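Putative metalloprotease II (Bacteroides fragilis, PDB 4ON1) probably acts as a secreted zinc-dependent metalloendopeptidase, one of the metalloproteinases encoded by the pathogenicity island of this gut bacterium. Local coordinates at residues A[26-31]-A[86-91]; A[32-37]-A[43-48]. All coordinates share one frame; numbering follows the deposited sequence.

Interaction 1: residues A[26-31]-A[86-91]; sequences MDYEDL and AILSQS
Tyr28, in the first turn of helix 28-35, reaches across to the end of strand 84-88 and gives its phenol hydrogen to Ser89 O. The helix lies against antiparallel strands, among them 84-88 and 92-99, of the N-terminal fragilysin-type domain, and the turn it meets, residues 89-91, is the beta-hairpin link to strand 92-99. The bond is short, with Tyr28 OH 2.6 Å from Ser89 O, and it uses a lone pair in the carbonyl plane at a C=O...donor angle of 143°. The ring stands with CG anti to the backbone N (chi1 176°), a torsion that aims its long axis at the turn, and Ser89 O sits at the ring edge. Packing is tight here: Gln90 O lies 3.3 Å from Tyr28 OH without counting as a second hydrogen bond, Leu88 CD1 comes to 3.8 Å from Tyr28 OH, and Ala93 of the next strand touches the same tyrosine.

The other flank is looser. The Gln90 side chain is exposed and its CB points away from the helix; Gln90 O also takes a weak hydrogen bond from Lys110. Ser91 likewise turns its CB away, and its carbonyl carbon lies 4.1 Å from Tyr28 CE1.

Each partner has bracing of its own. Asp27 and Asp30 form a capping box at the helix start, where Asp27 N reaches Asp30 OD2 at 3.1 Å and the return bond is weak. In the turn, Ser89 OG bonds to Glu68 OE2 and closes an ST turn by accepting from Ser91 N at 3.1 Å, with an N-H...O angle of 175°.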
# COMPACT_ATOMS: atom_id res chain seq x y z
N MET A 26 -16.65 -13.90 -9.56
CA MET A 26 -16.72 -13.70 -8.12
C MET A 26 -17.16 -12.28 -7.78
O MET A 26 -16.83 -11.32 -8.48
CB MET A 26 -15.37 -13.99 -7.47
CG MET A 26 -14.33 -12.93 -7.74
SD MET A 26 -12.78 -13.24 -6.89
CE MET A 26 -11.85 -11.82 -7.48
N ASP A 27 -17.94 -12.15 -6.71
CA ASP A 27 -18.17 -10.83 -6.12
C ASP A 27 -17.68 -10.86 -4.67
O ASP A 27 -17.02 -11.83 -4.26
CB ASP A 27 -19.64 -10.42 -6.22
CG ASP A 27 -20.58 -11.39 -5.55
OD1 ASP A 27 -20.12 -12.26 -4.78
OD2 ASP A 27 -21.80 -11.27 -5.79
N TYR A 28 -17.97 -9.82 -3.90
CA TYR A 28 -17.44 -9.69 -2.54
C TYR A 28 -17.71 -10.93 -1.69
O TYR A 28 -16.81 -11.43 -1.02
CB TYR A 28 -18.00 -8.45 -1.83
CG TYR A 28 -17.52 -8.36 -0.39
CD1 TYR A 28 -16.26 -7.85 -0.09
CD2 TYR A 28 -18.31 -8.81 0.66
CE1 TYR A 28 -15.80 -7.78 1.22
CE2 TYR A 28 -17.86 -8.75 1.98
CZ TYR A 28 -16.61 -8.23 2.25
OH TYR A 28 -16.17 -8.16 3.55
N GLU A 29 -18.95 -11.42 -1.68
CA GLU A 29 -19.25 -12.54 -0.80
C GLU A 29 -18.47 -13.81 -1.16
O GLU A 29 -18.14 -14.59 -0.28
CB GLU A 29 -20.76 -12.83 -0.79
CG GLU A 29 -21.57 -11.74 -0.09
CD GLU A 29 -21.18 -11.57 1.38
OE1 GLU A 29 -21.22 -10.42 1.89
OE2 GLU A 29 -20.85 -12.58 2.05
N ASP A 30 -18.18 -14.00 -2.45
CA ASP A 30 -17.35 -15.14 -2.85
C ASP A 30 -15.93 -15.05 -2.29
O ASP A 30 -15.45 -15.97 -1.63
CB ASP A 30 -17.27 -15.25 -4.36
CG ASP A 30 -18.60 -15.58 -5.00
OD1 ASP A 30 -19.36 -16.40 -4.43
OD2 ASP A 30 -18.89 -15.02 -6.07
N LEU A 31 -15.27 -13.93 -2.57
CA LEU A 31 -13.88 -13.76 -2.16
C LEU A 31 -13.78 -13.66 -0.64
O LEU A 31 -12.92 -14.32 -0.03
CB LEU A 31 -13.27 -12.52 -2.81
CG LEU A 31 -11.81 -12.24 -2.44
CD1 LEU A 31 -10.97 -13.52 -2.55
CD2 LEU A 31 -11.24 -11.15 -3.33
N ALA A 86 -3.61 -10.92 -0.84
CA ALA A 86 -5.03 -10.62 -0.76
C ALA A 86 -5.30 -9.73 0.43
O ALA A 86 -4.50 -9.66 1.37
CB ALA A 86 -5.86 -11.91 -0.66
N ILE A 87 -6.43 -9.03 0.37
CA ILE A 87 -6.86 -8.14 1.43
C ILE A 87 -8.32 -8.41 1.76
O ILE A 87 -9.13 -8.52 0.84
CB ILE A 87 -6.68 -6.67 1.01
CG1 ILE A 87 -5.22 -6.41 0.63
CG2 ILE A 87 -7.12 -5.73 2.11
CD1 ILE A 87 -4.97 -5.05 0.02
N LEU A 88 -8.65 -8.53 3.04
CA LEU A 88 -10.05 -8.66 3.44
C LEU A 88 -10.47 -7.52 4.34
O LEU A 88 -9.98 -7.39 5.46
CB LEU A 88 -10.33 -9.98 4.15
CG LEU A 88 -11.76 -10.07 4.70
CD1 LEU A 88 -12.81 -9.93 3.59
CD2 LEU A 88 -11.98 -11.37 5.46
N SER A 89 -11.37 -6.68 3.83
CA SER A 89 -12.00 -5.65 4.63
C SER A 89 -13.47 -5.98 4.74
O SER A 89 -13.99 -6.79 3.98
CB SER A 89 -11.81 -4.27 3.99
OG SER A 89 -12.75 -3.33 4.47
N GLN A 90 -14.16 -5.35 5.68
CA GLN A 90 -15.60 -5.56 5.79
C GLN A 90 -16.35 -4.92 4.63
O GLN A 90 -17.50 -5.26 4.37
CB GLN A 90 -16.12 -5.03 7.13
CG GLN A 90 -15.64 -5.88 8.31
CD GLN A 90 -16.13 -5.37 9.65
OE1 GLN A 90 -17.04 -4.53 9.72
NE2 GLN A 90 -15.55 -5.89 10.72
N SER A 91 -15.69 -4.01 3.91
CA SER A 91 -16.32 -3.25 2.82
C SER A 91 -15.85 -3.67 1.42
O SER A 91 -16.47 -3.32 0.41
CB SER A 91 -16.05 -1.76 2.99
OG SER A 91 -16.50 -1.32 4.26

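Interaction 2: residues A[32-37]-A[43-48]; sequences AGVLSK and HTIMLQ
His43 opens strand 43-49 with its imidazole lying close to the last carbonyl of segment 32-37. Its CB points toward the helix, and CG is anti to the carbonyl carbon (chi1 -76°), which carries the ring over to Lys37. The approach is oblique: His43 CE1 stops 3.3 Å from Lys37 O, while His43 NE2 is 3.5 Å from the same oxygen. This is a polar packing contact with no hydrogen bond across it. The ring's firm polar link is on its other nitrogen, where ND1 bonds to His19 NE2 of the neighbouring strand; the two rings also meet, their planes inclined by about 20°.

Lys37, just past the helix, folds its chain back so that NZ donates to Gly33 O at 2.7 Å. Beside it, Ala32 O accepts twice from Ser36, from N and from OG, the hydroxyl at 2.9 Å from that oxygen.

Strand 19-22, helix 28-35 and strand 43-49 make a beta-alpha-beta unit, with the two strands parallel and the helix packed against them as the crossover. Two residues beyond His43, Ile45 supplies the apolar part of the contact on the same side of the strand. Its CB points toward the helix, and Ile45 CD1 meets Val34 CG1 at 3.8 Å, the side chains crossing obliquely. Val34 places that methyl anti to its own backbone N (chi1 173°), the branch that faces the strand. Both residues are buried, and Val34 also touches His19. Ile45 pairs through its backbone with Thr56 of strand 52-68. Farther along the strand, the side chain of Leu47 packs on Leu21 and Thr56.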
# COMPACT_ATOMS: atom_id res chain seq x y z
N ALA A 32 -14.66 -12.88 -0.02
CA ALA A 32 -14.66 -12.75 1.44
C ALA A 32 -15.02 -14.08 2.10
O ALA A 32 -14.52 -14.39 3.18
CB ALA A 32 -15.64 -11.65 1.88
N GLY A 33 -15.88 -14.85 1.45
CA GLY A 33 -16.26 -16.17 1.94
C GLY A 33 -15.05 -17.08 2.07
O GLY A 33 -14.96 -17.89 2.99
N VAL A 34 -14.12 -16.94 1.13
CA VAL A 34 -12.86 -17.68 1.18
C VAL A 34 -11.89 -17.10 2.21
O VAL A 34 -11.42 -17.81 3.11
CB VAL A 34 -12.18 -17.71 -0.21
CG1 VAL A 34 -10.80 -18.34 -0.13
CG2 VAL A 34 -13.05 -18.45 -1.23
N LEU A 35 -11.61 -15.80 2.10
CA LEU A 35 -10.59 -15.17 2.94
C LEU A 35 -10.91 -15.18 4.43
O LEU A 35 -10.01 -15.31 5.25
CB LEU A 35 -10.35 -13.72 2.49
CG LEU A 35 -9.78 -13.55 1.07
CD1 LEU A 35 -9.52 -12.08 0.73
CD2 LEU A 35 -8.52 -14.37 0.90
N SER A 36 -12.18 -15.05 4.79
CA SER A 36 -12.57 -15.00 6.20
C SER A 36 -12.35 -16.33 6.93
O SER A 36 -12.39 -16.37 8.16
CB SER A 36 -14.03 -14.59 6.33
OG SER A 36 -14.88 -15.56 5.76
N LYS A 37 -12.12 -17.42 6.19
CA LYS A 37 -11.91 -18.73 6.82
C LYS A 37 -10.42 -19.04 7.01
O LYS A 37 -10.07 -20.11 7.52
CB LYS A 37 -12.56 -19.84 5.99
CG LYS A 37 -14.07 -19.76 5.90
CD LYS A 37 -14.62 -20.82 4.95
CE LYS A 37 -16.14 -20.72 4.83
NZ LYS A 37 -16.56 -19.30 4.59
N HIS A 43 -4.04 -22.30 3.42
CA HIS A 43 -5.20 -22.84 2.70
C HIS A 43 -4.86 -22.91 1.23
O HIS A 43 -4.21 -22.02 0.69
CB HIS A 43 -6.45 -21.99 2.92
CG HIS A 43 -7.09 -22.17 4.26
ND1 HIS A 43 -8.44 -22.42 4.41
CD2 HIS A 43 -6.58 -22.13 5.51
CE1 HIS A 43 -8.73 -22.53 5.69
NE2 HIS A 43 -7.62 -22.36 6.38
N THR A 44 -5.32 -23.96 0.57
CA THR A 44 -5.05 -24.10 -0.85
C THR A 44 -6.34 -23.82 -1.61
O THR A 44 -7.40 -24.36 -1.29
CB THR A 44 -4.51 -25.50 -1.19
OG1 THR A 44 -3.33 -25.75 -0.42
CG2 THR A 44 -4.16 -25.60 -2.67
N ILE A 45 -6.22 -22.98 -2.63
CA ILE A 45 -7.38 -22.52 -3.39
C ILE A 45 -7.23 -22.85 -4.86
O ILE A 45 -6.17 -22.61 -5.44
CB ILE A 45 -7.56 -21.00 -3.26
CG1 ILE A 45 -7.58 -20.56 -1.79
CG2 ILE A 45 -8.83 -20.55 -4.00
CD1 ILE A 45 -7.39 -19.07 -1.61
N MET A 46 -8.27 -23.40 -5.46
CA MET A 46 -8.30 -23.56 -6.90
C MET A 46 -8.94 -22.36 -7.56
O MET A 46 -10.11 -22.06 -7.34
CB MET A 46 -9.04 -24.82 -7.31
CG MET A 46 -9.45 -24.79 -8.76
SD MET A 46 -9.38 -26.41 -9.47
CE MET A 46 -7.60 -26.60 -9.49
N LEU A 47 -8.16 -21.66 -8.37
CA LEU A 47 -8.63 -20.47 -9.06
C LEU A 47 -8.99 -20.81 -10.49
O LEU A 47 -8.37 -21.67 -11.11
CB LEU A 47 -7.57 -19.37 -9.02
CG LEU A 47 -7.15 -18.91 -7.63
CD1 LEU A 47 -5.92 -18.02 -7.71
CD2 LEU A 47 -8.30 -18.17 -6.98
N GLN A 48 -9.99 -20.11 -11.02
CA GLN A 48 -10.32 -20.23 -12.43
C GLN A 48 -10.44 -18.84 -13.05
O GLN A 48 -11.05 -17.94 -12.47
CB GLN A 48 -11.63 -21.00 -12.64
CG GLN A 48 -12.11 -20.97 -14.10
CD GLN A 48 -13.42 -21.72 -14.33
OE1 GLN A 48 -14.06 -22.17 -13.38
NE2 GLN A 48 -13.81 -21.85 -15.59

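Both interactions use helix 28-35: interaction 1 takes its N-terminal turn to the end of strand 84-88, and interaction 2 takes its later residues and the residues just after it to strand 43-49, nested within the chain loop that interaction 1 closes. Their centres lie 10 Å apart, and they meet where Leu88 CD1 packs on Ala32 CB at 3.7 Å and Leu35 touches Ala86. Interaction 1 is partly buried and held by one directed hydrogen bond at a hairpin turn. Interaction 2 is made mostly by buried residues, with Lys37 at the exposed margin; it has no hydrogen bond between its segments, relying on aliphatic packing and an imidazole beside a carbonyl. Both are well away from the zinc site.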